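Local coordinates for protein extracellular ligand-binding receptor (Desulfohalobium retbaense DSM 5692, PDB 5ERE) that probably senses small extracellular molecules, binding ketoleucine in a periplasmic-binding-protein module that is joined to a tandem PAS sensor holding cytosine, at residues Ser11-Glu15 with Asn161-Met165; Ser72-Ser76 with Met134-Leu138; Leu336-Phe340 with Ser547-His551. All blocks are in the same frame, centred on the assembly; numbering follows the deposited sequence.

Contact 1 of 3, residues Ser11-Glu15 with Asn161-Met165; sequences SSAFE and NPQQM
The Phe14 ring carries the methyl of its chain neighbour Ala13 over the centre of one face, with CB 4.1 Å above the plane, while Pro162 arrives obliquely at the far end of the ring, bringing CG to 3.6 Å from Phe14 CZ. The same methyl faces the proline too: Ala13 CB lies 3.7 Å from Pro162 CB, a small apolar cluster of three residues. The other flat group is the amide of Gln163. Its OE1 takes the N-H of Ala13 in the carbonyl plane, on a lone pair, at 2.9 Å from Ala13 N and almost straight (169°). A bend at chi2 (79°) folds the Gln163 chain back so that the amide reaches this backbone. These loops follow the first strand of one lobe, 3-8, and strand 154-160 of the other, so the contact bridges the cleft of a two-lobed periplasmic-binding-protein fold, consistent with a form closed on its ligand. On the first loop, Ser12 OG accepts from Phe14 N at 2.9 Å in an ST turn, and Phe14 sits at the N-cap of helix 15-32. On the second, Asn161 OD1 accepts the N-H of Gln164, 2.8 Å from its N, an Asx motif. Phe14 also touches the bound 2-oxo-4-methylpentanoic acid.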
loop_
_atom_site.group_PDB
_atom_site.type_symbol
_atom_site.label_atom_id
_atom_site.label_comp_id
_atom_site.label_asym_id
_atom_site.label_seq_id
_atom_site.Cartn_x
_atom_site.Cartn_y
_atom_site.Cartn_z
ATOM N N SER A 11 9.041 -31.655 0.130
ATOM C CA SER A 11 9.251 -32.351 -1.143
ATOM C C SER A 11 8.684 -31.515 -2.275
ATOM O O SER A 11 7.575 -31.751 -2.742
ATOM C CB SER A 11 8.576 -33.718 -1.115
ATOM O OG SER A 11 9.152 -34.554 -0.141
ATOM N N SER A 12 9.473 -30.537 -2.702
ATOM C CA SER A 12 9.034 -29.511 -3.623
ATOM C C SER A 12 10.200 -28.578 -3.941
ATOM O O SER A 12 11.286 -28.694 -3.344
ATOM C CB SER A 12 7.852 -28.719 -3.046
ATOM O OG SER A 12 8.273 -27.554 -2.355
ATOM N N ALA A 13 9.969 -27.671 -4.896
ATOM C CA ALA A 13 10.930 -26.602 -5.220
ATOM C C ALA A 13 11.207 -25.641 -4.019
ATOM O O ALA A 13 12.190 -24.883 -4.011
ATOM C CB ALA A 13 10.419 -25.823 -6.389
ATOM N N PHE A 14 10.315 -25.652 -3.034
ATOM C CA PHE A 14 10.412 -24.707 -1.904
ATOM C C PHE A 14 10.896 -25.394 -0.627
ATOM O O PHE A 14 10.612 -24.959 0.507
ATOM C CB PHE A 14 9.058 -24.011 -1.754
ATOM C CG PHE A 14 8.521 -23.532 -3.088
ATOM C CD1 PHE A 14 9.177 -22.517 -3.760
ATOM C CD2 PHE A 14 7.400 -24.123 -3.679
ATOM C CE1 PHE A 14 8.723 -22.072 -5.013
ATOM C CE2 PHE A 14 6.935 -23.688 -4.951
ATOM C CZ PHE A 14 7.595 -22.660 -5.602
ATOM N N GLU A 15 11.695 -26.435 -0.838
ATOM C CA GLU A 15 12.349 -27.185 0.229
ATOM C C GLU A 15 13.042 -26.250 1.219
ATOM O O GLU A 15 12.881 -26.417 2.428
ATOM C CB GLU A 15 13.368 -28.183 -0.351
ATOM C CG GLU A 15 13.944 -29.169 0.668
ATOM C CD GLU A 15 14.792 -30.249 0.022
ATOM O OE1 GLU A 15 15.430 -29.968 -1.020
ATOM O OE2 GLU A 15 14.808 -31.381 0.557
ATOM N N ASN A 161 6.398 -24.578 -14.100
ATOM C CA ASN A 161 6.516 -25.523 -13.012
ATOM C C ASN A 161 7.829 -25.311 -12.254
ATOM O O ASN A 161 8.904 -25.488 -12.836
ATOM C CB ASN A 161 6.437 -26.942 -13.551
ATOM C CG ASN A 161 6.367 -27.967 -12.442
ATOM O OD1 ASN A 161 7.380 -28.342 -11.861
ATOM N ND2 ASN A 161 5.161 -28.402 -12.122
ATOM N N PRO A 162 7.761 -24.920 -10.959
ATOM C CA PRO A 162 9.022 -24.625 -10.257
ATOM C C PRO A 162 9.880 -25.866 -9.975
ATOM O O PRO A 162 11.086 -25.742 -9.754
ATOM C CB PRO A 162 8.554 -23.951 -8.954
ATOM C CG PRO A 162 7.189 -24.456 -8.716
ATOM C CD PRO A 162 6.587 -24.603 -10.124
ATOM N N GLN A 163 9.287 -27.047 -9.949
ATOM C CA GLN A 163 10.113 -28.247 -9.842
ATOM C C GLN A 163 10.844 -28.535 -11.181
ATOM O O GLN A 163 12.037 -28.818 -11.196
ATOM C CB GLN A 163 9.264 -29.456 -9.431
ATOM C CG GLN A 163 8.858 -29.484 -7.930
ATOM C CD GLN A 163 7.681 -28.565 -7.616
ATOM O OE1 GLN A 163 7.726 -27.775 -6.670
ATOM N NE2 GLN A 163 6.613 -28.677 -8.405
ATOM N N GLN A 164 10.142 -28.447 -12.304
ATOM C CA GLN A 164 10.763 -28.793 -13.594
ATOM C C GLN A 164 11.770 -27.746 -14.107
ATOM O O GLN A 164 12.854 -28.102 -14.547
ATOM C CB GLN A 164 9.675 -29.035 -14.644
ATOM C CG GLN A 164 9.031 -30.416 -14.549
ATOM C CD GLN A 164 10.034 -31.560 -14.771
ATOM O OE1 GLN A 164 11.157 -31.344 -15.242
ATOM N NE2 GLN A 164 9.619 -32.784 -14.443
HETATM N N MSE A 165 11.414 -26.466 -14.029
HETATM C CA MSE A 165 12.285 -25.344 -14.447
HETATM C C MSE A 165 12.620 -25.397 -15.943
HETATM O O MSE A 165 13.701 -24.977 -16.382
HETATM C CB MSE A 165 13.573 -25.319 -13.641
HETATM C CG MSE A 165 13.324 -25.024 -12.135
HETATM SE SE MSE A 165 12.257 -23.390 -11.910
HETATM C CE MSE A 165 13.576 -22.070 -12.408
#

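Contact 2 of 3, residues Ser72-Ser76 with Met134-Leu138; sequences SWASS and MDNNL. With COI (2-oxo-4-methylpentanoic acid), chain B.
Trp73 places CG between the backbone N and the carbonyl carbon (chi1 45°), as do Asn136 and Asn137, and this shared torsion turns the indole and the two amides toward one another. Asn136 lays its amide over one face of the indole, the planes 23° apart, with ND2 3.3 Å from Trp73 CZ3. Asn137 instead stands at the ring edge, turned 75° from it, its OD1 3.5 Å from Trp73 CE3. Its other end donates to the backbone: ND2 lies 3.1 Å from Ser72 O, above that carbonyl's plane, and the same oxygen also accepts from Ser76 N and Ser76 OG within helix 72-84. Ser76 OG has a further partner in Lys98 N. The selenium of Met134, a selenomethionine, makes an oblique Met-aromatic contact, SE 4.1 Å from Trp73 CZ3. Replacing Trp73 with alanine would probably strip the Asn136 amide of its stacking surface and open a gap beside the ligand. Ser72 N donates to O1 of 2-oxo-4-methylpentanoic acid at 2.9 Å. The carboxylate thus lies at the N-terminal end of helix 72-84, whose dipole probably adds to the hydrogen bonds, while helix 137-149 of the other lobe offers the apolar side chain of Leu138, CD2 3.7 Å from the ligand's C1.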
loop_
_atom_site.group_PDB
_atom_site.type_symbol
_atom_site.label_atom_id
_atom_site.label_comp_id
_atom_site.label_asym_id
_atom_site.label_seq_id
_atom_site.Cartn_x
_atom_site.Cartn_y
_atom_site.Cartn_z
ATOM N N SER A 72 0.149 -20.883 -0.424
ATOM C CA SER A 72 -1.195 -20.458 -0.824
ATOM C C SER A 72 -2.052 -21.628 -1.301
ATOM O O SER A 72 -3.248 -21.664 -1.026
ATOM C CB SER A 72 -1.104 -19.396 -1.916
ATOM O OG SER A 72 -0.356 -18.290 -1.434
ATOM N N TRP A 73 -1.435 -22.602 -1.967
ATOM C CA TRP A 73 -2.198 -23.739 -2.483
ATOM C C TRP A 73 -2.549 -24.743 -1.406
ATOM O O TRP A 73 -3.699 -25.194 -1.331
ATOM C CB TRP A 73 -1.451 -24.447 -3.636
ATOM C CG TRP A 73 0.018 -24.714 -3.442
ATOM C CD1 TRP A 73 0.599 -25.906 -3.128
ATOM C CD2 TRP A 73 1.089 -23.773 -3.592
ATOM N NE1 TRP A 73 1.958 -25.764 -3.051
ATOM C CE2 TRP A 73 2.282 -24.460 -3.336
ATOM C CE3 TRP A 73 1.149 -22.408 -3.911
ATOM C CZ2 TRP A 73 3.523 -23.841 -3.390
ATOM C CZ3 TRP A 73 2.388 -21.790 -3.956
ATOM C CH2 TRP A 73 3.550 -22.507 -3.692
ATOM N N ALA A 74 -1.591 -25.102 -0.554
ATOM C CA ALA A 74 -1.932 -25.973 0.559
ATOM C C ALA A 74 -3.020 -25.302 1.418
ATOM O O ALA A 74 -3.997 -25.935 1.834
ATOM C CB ALA A 74 -0.729 -26.293 1.392
ATOM N N SER A 75 -2.869 -24.007 1.654
ATOM C CA SER A 75 -3.725 -23.335 2.607
ATOM C C SER A 75 -5.142 -23.178 2.037
ATOM O O SER A 75 -6.114 -23.311 2.765
ATOM C CB SER A 75 -3.146 -21.966 3.007
ATOM O OG SER A 75 -1.997 -22.094 3.863
ATOM N N SER A 76 -5.261 -22.895 0.742
ATOM C CA SER A 76 -6.575 -22.720 0.146
ATOM C C SER A 76 -7.359 -24.046 0.164
ATOM O O SER A 76 -8.556 -24.048 0.407
ATOM C CB SER A 76 -6.440 -22.161 -1.273
ATOM O OG SER A 76 -6.193 -20.764 -1.225
HETATM N N MSE A 134 5.136 -18.807 -11.238
HETATM C CA MSE A 134 4.997 -20.195 -10.826
HETATM C C MSE A 134 3.597 -20.658 -11.114
HETATM O O MSE A 134 2.644 -19.922 -10.870
HETATM C CB MSE A 134 5.327 -20.359 -9.304
HETATM C CG MSE A 134 4.477 -19.529 -8.389
HETATM SE SE MSE A 134 4.982 -19.789 -6.426
HETATM C CE MSE A 134 6.769 -19.014 -6.438
ATOM N N ASP A 135 3.464 -21.868 -11.654
ATOM C CA ASP A 135 2.148 -22.405 -11.997
ATOM C C ASP A 135 1.386 -22.980 -10.791
ATOM O O ASP A 135 1.259 -24.196 -10.627
ATOM C CB ASP A 135 2.284 -23.476 -13.095
ATOM C CG ASP A 135 0.927 -23.956 -13.617
ATOM O OD1 ASP A 135 0.002 -23.123 -13.777
ATOM O OD2 ASP A 135 0.778 -25.172 -13.863
ATOM N N ASN A 136 0.859 -22.087 -9.961
ATOM C CA ASN A 136 -0.029 -22.470 -8.886
ATOM C C ASN A 136 -0.875 -21.261 -8.551
ATOM O O ASN A 136 -0.729 -20.229 -9.201
ATOM C CB ASN A 136 0.765 -22.967 -7.669
ATOM C CG ASN A 136 1.879 -22.022 -7.269
ATOM O OD1 ASN A 136 1.676 -20.816 -7.140
ATOM N ND2 ASN A 136 3.066 -22.568 -7.079
ATOM N N ASN A 137 -1.737 -21.350 -7.535
ATOM C CA ASN A 137 -2.673 -20.259 -7.306
ATOM C C ASN A 137 -1.977 -18.945 -6.847
ATOM O O ASN A 137 -2.557 -17.871 -6.966
ATOM C CB ASN A 137 -3.772 -20.679 -6.309
ATOM C CG ASN A 137 -3.239 -20.894 -4.869
ATOM O OD1 ASN A 137 -2.082 -21.225 -4.670
ATOM N ND2 ASN A 137 -4.108 -20.744 -3.883
ATOM N N LEU A 138 -0.733 -18.998 -6.375
ATOM C CA LEU A 138 -0.034 -17.746 -6.108
ATOM C C LEU A 138 0.331 -17.063 -7.429
ATOM O O LEU A 138 0.096 -15.871 -7.601
ATOM C CB LEU A 138 1.235 -17.961 -5.257
ATOM C CG LEU A 138 2.022 -16.673 -4.926
ATOM C CD1 LEU A 138 1.319 -15.804 -3.880
ATOM C CD2 LEU A 138 3.436 -16.970 -4.439
HETATM C C1 COI B . 2.781 -18.052 -0.956
HETATM O O1 COI B . 1.998 -18.938 -1.391
HETATM O O2 COI B . 2.389 -16.893 -0.670
HETATM C C2 COI B . 4.205 -18.426 -0.721
HETATM O O3 COI B . 5.001 -17.590 -0.335
HETATM C C3 COI B . 4.549 -19.877 -0.956
HETATM C C4 COI B . 6.019 -20.078 -0.865
HETATM C C5 COI B . 6.253 -21.529 -0.504
HETATM C C6 COI B . 6.560 -19.698 -2.236
#

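Contact 3 of 3, residues Leu336-Phe340 with Ser547-His551; sequences LNAIF and SIGLH
Two waters donate to Asn337 OD1, and both lead on to the backbone of Gly549, so helix and strand are joined through solvent without a direct hydrogen bond. One water stands 3.1 Å from Asn337 OD1 and donates its other hydrogen to Gly549 O at 2.8 Å; the second, 2.9 Å from Asn337 OD1, accepts from Gly549 N. Asn337 OD1 also rests against Ile548, 3.3 Å from its CG2. Gly549 is extended to the point where a beta-carbon would collide with the carbonyl oxygen of Ile548, which suits a residue without a side chain. Beside this polar seam runs an apolar one. Ile548 sends CG1 between its backbone N and carbonyl carbon (chi1 48°), and the branch ends with CD1 3.6 Å from Leu336 CD1 and, at the edge of the Phe340 ring, near its plane, 4.0 Å from CE2. Two residues along the strand, Leu550 CD1 presses against Phe340 CB at 3.7 Å. The short axes of 336-340 and 547-550 are nearly parallel, 3° apart. Helix 324-357, the long helix leading into the tandem PAS sensor, thereby packs on strand 541-550, in the antiparallel sheet it shares with 553-561. Helix 461-470 covers the same core through Phe462, which touches Leu336 and Ile548, while Leu550 reaches Leu438 of strand 434-443 in the other PAS-type sheet.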
loop_
_atom_site.group_PDB
_atom_site.type_symbol
_atom_site.label_atom_id
_atom_site.label_comp_id
_atom_site.label_asym_id
_atom_site.label_seq_id
_atom_site.Cartn_x
_atom_site.Cartn_y
_atom_site.Cartn_z
ATOM N N LEU A 336 -1.634 15.672 -6.776
ATOM C CA LEU A 336 -2.172 16.928 -6.256
ATOM C C LEU A 336 -2.110 18.059 -7.295
ATOM O O LEU A 336 -3.070 18.805 -7.439
ATOM C CB LEU A 336 -1.436 17.352 -4.974
ATOM C CG LEU A 336 -1.764 16.494 -3.739
ATOM C CD1 LEU A 336 -0.756 16.677 -2.595
ATOM C CD2 LEU A 336 -3.231 16.706 -3.230
ATOM N N ASN A 337 -0.988 18.216 -8.003
ATOM C CA ASN A 337 -0.909 19.264 -9.026
ATOM C C ASN A 337 -1.913 19.063 -10.138
ATOM O O ASN A 337 -2.492 20.024 -10.616
ATOM C CB ASN A 337 0.502 19.358 -9.620
ATOM C CG ASN A 337 1.502 19.987 -8.627
ATOM O OD1 ASN A 337 1.139 20.857 -7.818
ATOM N ND2 ASN A 337 2.741 19.524 -8.665
ATOM N N ALA A 338 -2.130 17.819 -10.540
ATOM C CA ALA A 338 -3.085 17.538 -11.601
ATOM C C ALA A 338 -4.539 17.744 -11.126
ATOM O O ALA A 338 -5.419 18.181 -11.878
ATOM C CB ALA A 338 -2.891 16.139 -12.102
ATOM N N ILE A 339 -4.812 17.433 -9.873
ATOM C CA ILE A 339 -6.135 17.761 -9.358
ATOM C C ILE A 339 -6.359 19.268 -9.362
ATOM O O ILE A 339 -7.379 19.747 -9.865
ATOM C CB ILE A 339 -6.332 17.181 -7.938
ATOM C CG1 ILE A 339 -6.416 15.669 -8.072
ATOM C CG2 ILE A 339 -7.579 17.730 -7.316
ATOM C CD1 ILE A 339 -6.334 14.925 -6.727
ATOM N N PHE A 340 -5.414 20.026 -8.817
ATOM C CA PHE A 340 -5.504 21.480 -8.837
ATOM C C PHE A 340 -5.612 22.052 -10.269
ATOM O O PHE A 340 -6.343 23.010 -10.505
ATOM C CB PHE A 340 -4.278 22.103 -8.156
ATOM C CG PHE A 340 -4.349 22.157 -6.633
ATOM C CD1 PHE A 340 -5.471 22.643 -5.966
ATOM C CD2 PHE A 340 -3.253 21.748 -5.872
ATOM C CE1 PHE A 340 -5.495 22.705 -4.541
ATOM C CE2 PHE A 340 -3.281 21.795 -4.484
ATOM C CZ PHE A 340 -4.423 22.271 -3.826
ATOM N N SER A 547 6.711 21.314 -2.960
ATOM C CA SER A 547 5.620 22.249 -2.856
ATOM C C SER A 547 4.604 21.989 -3.952
ATOM O O SER A 547 4.941 21.549 -5.046
ATOM C CB SER A 547 6.114 23.690 -2.917
ATOM O OG SER A 547 6.906 24.007 -1.789
ATOM N N ILE A 548 3.354 22.241 -3.597
ATOM C CA ILE A 548 2.227 22.220 -4.509
ATOM C C ILE A 548 1.381 23.476 -4.334
ATOM O O ILE A 548 1.259 24.011 -3.228
ATOM C CB ILE A 548 1.335 21.003 -4.262
ATOM C CG1 ILE A 548 1.052 20.879 -2.747
ATOM C CG2 ILE A 548 2.015 19.751 -4.791
ATOM C CD1 ILE A 548 -0.161 20.240 -2.486
ATOM N N GLY A 549 0.773 23.943 -5.415
ATOM C CA GLY A 549 -0.116 25.086 -5.313
ATOM C C GLY A 549 -0.499 25.727 -6.628
ATOM O O GLY A 549 -0.174 25.210 -7.695
ATOM N N LEU A 550 -1.188 26.857 -6.534
ATOM C CA LEU A 550 -1.587 27.647 -7.688
ATOM C C LEU A 550 -1.583 29.135 -7.368
ATOM O O LEU A 550 -1.822 29.534 -6.223
ATOM C CB LEU A 550 -3.004 27.264 -8.172
ATOM C CG LEU A 550 -3.350 25.880 -8.713
ATOM C CD1 LEU A 550 -4.875 25.730 -8.870
ATOM C CD2 LEU A 550 -2.652 25.652 -10.066
ATOM N N HIS A 551 -1.316 29.944 -8.393
ATOM C CA HIS A 551 -1.565 31.383 -8.350
ATOM C C HIS A 551 -0.843 32.060 -7.180
ATOM O O HIS A 551 -1.362 33.032 -6.613
ATOM C CB HIS A 551 -3.065 31.671 -8.248
ATOM C CG HIS A 551 -3.884 31.025 -9.320
ATOM N ND1 HIS A 551 -3.631 31.222 -10.665
ATOM C CD2 HIS A 551 -4.954 30.197 -9.253
ATOM C CE1 HIS A 551 -4.511 30.539 -11.378
ATOM N NE2 HIS A 551 -5.326 29.908 -10.547
HETATM O O HOH W 1 -0.793 22.895 -9.067
HETATM O O HOH W 2 2.572 23.322 -7.941
#

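Contacts 1 and 2 belong to the periplasmic-binding-protein module and touch each other: Phe14 CE2 packs 3.8 Å from Trp73 CZ2, and the centres of the two contacts are about 13 Å apart. Each joins the lobe built on the sheet of strand 3-8 to that built on the sheet of strand 129-134. Along the chain, both segments of contact 2 fall between those of contact 1, so the earliest loop meets the latest and the two inner segments meet each other. Contact 3 comes later, in the tandem PAS sensor, its centre about 51 Å from that of contact 1 and about 44 Å from that of contact 2. The ketoleucine cleft and the helix-on-sheet packing thus lie in different modules.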